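Local coordinates for foldase protein PrsA (PDB 4WO7) that helps secreted proteins fold outside the cell membrane after translocation and also has peptidyl-prolyl cis-trans isomerase activity, at residues E43-K48 / Q239-K244. Residues are numbered along the deposited sequence; the frame is centred on the assembly and turned at random.
Sequences EKVLDK and QKVMKK
Val-45 meets Met-242, present as selenomethionine, where helix 21-49 passes helix 231-244 almost at right angles, the two local axes 88° apart and 10.4 Å from each other at closest approach. This near-perpendicular packing brings together the N- and C-terminal parts that flank the PPIase domain, across 190 intervening residues that include it. The tight part is here. SE of Met-242 sits opposite CB of Val-45, 3.8 Å away, and beyond it the chain hooks so that CE of Met-242 lies 3.7 Å from CG2 of Val-45. That hook comes from two successive bends in the Met-242 chain, chi2 -52° and chi3 -44°, which run the SE-CE bond roughly alongside the CB-CG2 bond of the valine instead of sending the chain straight out. Next to this pair, Leu-46 brings its CD2 methyl to CG1 of Val-241, 3.9 Å away, the two side chains slanting across one another. A longer approach, 4.2 Å between CG1 of Val-45 and CG1 of Val-241, links the two pairs. All four residues are buried; Ile-247 packs against Val-45 and Met-242, Leu-93 and Ala-97 of helix 81-101 against Leu-46, and Thr-14 of the second subunit against Val-45, which puts the tight part beside the dimer interface.

On the solvent side, the lysines Lys-240, Lys-243 and Lys-244 lie exposed on helix 231-244. Polar residues of 43-48 pair elsewhere: Asp-47 forms a salt bridge with Lys-89, and Lys-44 one with Glu-23 of the second subunit. No hydrogen bond or salt bridge joins the two segments, and 176 Å² is buried between them. Their mutual attraction is thus carried by apolar side chains, and probably rests on fit and exclusion of water.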
ATOM      1  N   GLU A  43     -21.808 -10.524  -0.655  1.00 74.16           N
ATOM      2  CA  GLU A  43     -22.876  -9.674  -0.141  1.00 96.33           C
ATOM      3  C   GLU A  43     -24.250 -10.254  -0.449  1.00 78.90           C
ATOM      4  O   GLU A  43     -25.209  -9.973   0.262  1.00 77.00           O
ATOM      5  CB  GLU A  43     -22.755  -8.246  -0.676  1.00126.61           C
ATOM      6  CG  GLU A  43     -23.166  -8.029  -2.121  1.00145.74           C
ATOM      7  CD  GLU A  43     -22.794  -6.635  -2.613  1.00189.16           C
ATOM      8  OE1 GLU A  43     -22.082  -5.910  -1.883  1.00158.76           O
ATOM      9  OE2 GLU A  43     -23.213  -6.260  -3.729  1.00157.88           O
ATOM     10  N   LYS A  44     -24.347 -11.064  -1.498  1.00 70.24           N
ATOM     11  CA  LYS A  44     -25.600 -11.762  -1.784  1.00 70.65           C
ATOM     12  C   LYS A  44     -25.841 -12.894  -0.806  1.00 71.33           C
ATOM     13  O   LYS A  44     -26.921 -13.013  -0.226  1.00 83.52           O
ATOM     14  CB  LYS A  44     -25.612 -12.343  -3.192  1.00 73.62           C
ATOM     15  CG  LYS A  44     -26.062 -11.404  -4.271  1.00 75.93           C
ATOM     16  CD  LYS A  44     -26.326 -12.188  -5.541  1.00 83.20           C
ATOM     17  CE  LYS A  44     -26.958 -11.316  -6.595  1.00 89.98           C
ATOM     18  NZ  LYS A  44     -26.015 -10.267  -7.054  1.00 88.15           N
ATOM     19  N   VAL A  45     -24.826 -13.732  -0.633  1.00 69.56           N
ATOM     20  CA  VAL A  45     -24.955 -14.900   0.221  1.00 73.19           C
ATOM     21  C   VAL A  45     -25.168 -14.451   1.656  1.00 73.00           C
ATOM     22  O   VAL A  45     -26.086 -14.925   2.325  1.00 74.45           O
ATOM     23  CB  VAL A  45     -23.729 -15.833   0.090  1.00 61.79           C
ATOM     24  CG1 VAL A  45     -23.687 -16.877   1.203  1.00 61.04           C
ATOM     25  CG2 VAL A  45     -23.742 -16.506  -1.279  1.00 64.73           C
ATOM     26  N   LEU A  46     -24.336 -13.528   2.127  1.00 72.04           N
ATOM     27  CA  LEU A  46     -24.450 -13.058   3.507  1.00 67.92           C
ATOM     28  C   LEU A  46     -25.752 -12.289   3.777  1.00 68.95           C
ATOM     29  O   LEU A  46     -26.317 -12.398   4.864  1.00 68.78           O
ATOM     30  CB  LEU A  46     -23.251 -12.185   3.879  1.00 59.00           C
ATOM     31  CG  LEU A  46     -21.908 -12.922   3.862  1.00 62.07           C
ATOM     32  CD1 LEU A  46     -20.772 -11.994   4.244  1.00 63.87           C
ATOM     33  CD2 LEU A  46     -21.926 -14.153   4.757  1.00 60.25           C
ATOM     34  N   ASP A  47     -26.241 -11.523   2.805  1.00 70.02           N
ATOM     35  CA  ASP A  47     -27.471 -10.760   3.020  1.00 81.50           C
ATOM     36  C   ASP A  47     -28.664 -11.673   3.206  1.00 84.76           C
ATOM     37  O   ASP A  47     -29.648 -11.311   3.851  1.00 95.16           O
ATOM     38  CB  ASP A  47     -27.757  -9.824   1.847  1.00 86.97           C
ATOM     39  CG  ASP A  47     -28.986  -8.959   2.079  1.00105.15           C
ATOM     40  OD1 ASP A  47     -29.208  -8.520   3.229  1.00108.77           O
ATOM     41  OD2 ASP A  47     -29.732  -8.717   1.105  1.00113.27           O
ATOM     42  N   LYS A  48     -28.567 -12.867   2.642  1.00 90.37           N
ATOM     43  CA  LYS A  48     -29.626 -13.852   2.770  1.00 97.56           C
ATOM     44  C   LYS A  48     -29.536 -14.589   4.107  1.00 97.01           C
ATOM     45  O   LYS A  48     -30.555 -14.974   4.685  1.00 88.61           O
ATOM     46  CB  LYS A  48     -29.590 -14.820   1.589  1.00101.37           C
ATOM     47  CG  LYS A  48     -30.719 -15.825   1.596  1.00106.16           C
ATOM     48  CD  LYS A  48     -30.729 -16.607   0.306  1.00109.76           C
ATOM     49  CE  LYS A  48     -31.916 -17.541   0.237  1.00113.27           C
ATOM     50  NZ  LYS A  48     -31.985 -18.227  -1.079  1.00117.11           N
ATOM     51  N   GLN A 239     -15.168 -17.050   4.103  1.00 92.64           N
ATOM     52  CA  GLN A 239     -14.938 -18.085   3.102  1.00 98.16           C
ATOM     53  C   GLN A 239     -15.522 -19.430   3.530  1.00 95.03           C
ATOM     54  O   GLN A 239     -15.867 -20.263   2.689  1.00 94.50           O
ATOM     55  CB  GLN A 239     -13.437 -18.225   2.822  1.00107.59           C
ATOM     56  CG  GLN A 239     -13.100 -18.901   1.510  1.00137.82           C
ATOM     57  CD  GLN A 239     -13.689 -18.193   0.307  1.00120.14           C
ATOM     58  OE1 GLN A 239     -14.085 -17.029   0.388  1.00119.54           O
ATOM     59  NE2 GLN A 239     -13.748 -18.894  -0.820  1.00121.23           N
ATOM     60  N   LYS A 240     -15.623 -19.652   4.836  1.00 92.60           N
ATOM     61  CA  LYS A 240     -16.288 -20.851   5.336  1.00 90.77           C
ATOM     62  C   LYS A 240     -17.761 -20.856   4.966  1.00 86.64           C
ATOM     63  O   LYS A 240     -18.339 -21.902   4.665  1.00 88.34           O
ATOM     64  CB  LYS A 240     -16.164 -20.959   6.845  1.00 91.47           C
ATOM     65  CG  LYS A 240     -14.802 -21.321   7.342  1.00 93.46           C
ATOM     66  CD  LYS A 240     -14.888 -21.538   8.827  1.00 96.06           C
ATOM     67  CE  LYS A 240     -13.577 -21.949   9.433  1.00101.76           C
ATOM     68  NZ  LYS A 240     -13.787 -22.143  10.886  1.00105.82           N
ATOM     69  N   VAL A 241     -18.366 -19.676   5.003  1.00 81.19           N
ATOM     70  CA  VAL A 241     -19.775 -19.543   4.687  1.00 83.34           C
ATOM     71  C   VAL A 241     -19.950 -19.771   3.196  1.00 86.44           C
ATOM     72  O   VAL A 241     -20.922 -20.392   2.767  1.00 89.23           O
ATOM     73  CB  VAL A 241     -20.328 -18.153   5.068  1.00 80.20           C
ATOM     74  CG1 VAL A 241     -21.814 -18.073   4.770  1.00 77.36           C
ATOM     75  CG2 VAL A 241     -20.084 -17.858   6.536  1.00 76.35           C
HETATM   76  N   MSE A 242     -18.990 -19.282   2.416  1.00 86.67           N
HETATM   77  CA  MSE A 242     -19.076 -19.344   0.965  1.00 85.78           C
HETATM   78  C   MSE A 242     -18.953 -20.774   0.435  1.00 90.44           C
HETATM   79  O   MSE A 242     -19.589 -21.120  -0.560  1.00 87.68           O
HETATM   80  CB  MSE A 242     -18.000 -18.455   0.335  1.00 86.13           C
HETATM   81  CG  MSE A 242     -18.181 -16.957   0.590  1.00 85.02           C
HETATM   82 SE   MSE A 242     -19.958 -16.286   0.121  1.00 89.00          SE
HETATM   83  CE  MSE A 242     -20.135 -17.193  -1.588  1.00188.34           C
ATOM     84  N   LYS A 243     -18.144 -21.607   1.086  1.00 95.16           N
ATOM     85  CA  LYS A 243     -18.052 -23.014   0.687  1.00 97.98           C
ATOM     86  C   LYS A 243     -19.359 -23.754   0.948  1.00100.05           C
ATOM     87  O   LYS A 243     -19.777 -24.581   0.137  1.00103.43           O
ATOM     88  CB  LYS A 243     -16.907 -23.742   1.396  1.00 98.50           C
ATOM     89  CG  LYS A 243     -15.531 -23.496   0.804  1.00100.18           C
ATOM     90  CD  LYS A 243     -14.491 -24.337   1.520  1.00117.72           C
ATOM     91  CE  LYS A 243     -13.139 -24.254   0.844  1.00126.11           C
ATOM     92  NZ  LYS A 243     -12.151 -25.117   1.543  1.00131.76           N
ATOM     93  N   LYS A 244     -20.000 -23.462   2.077  1.00101.08           N
ATOM     94  CA  LYS A 244     -21.236 -24.147   2.441  1.00102.39           C
ATOM     95  C   LYS A 244     -22.367 -23.755   1.495  1.00102.55           C
ATOM     96  O   LYS A 244     -23.427 -24.380   1.494  1.00108.65           O
ATOM     97  CB  LYS A 244     -21.643 -23.821   3.879  1.00107.43           C
ATOM     98  CG  LYS A 244     -20.775 -24.462   4.949  1.00116.54           C
ATOM     99  CD  LYS A 244     -21.443 -24.381   6.324  1.00107.96           C
ATOM    100  CE  LYS A 244     -20.719 -23.456   7.305  1.00113.41           C
ATOM    101  NZ  LYS A 244     -21.286 -22.082   7.402  1.00113.87           N
TER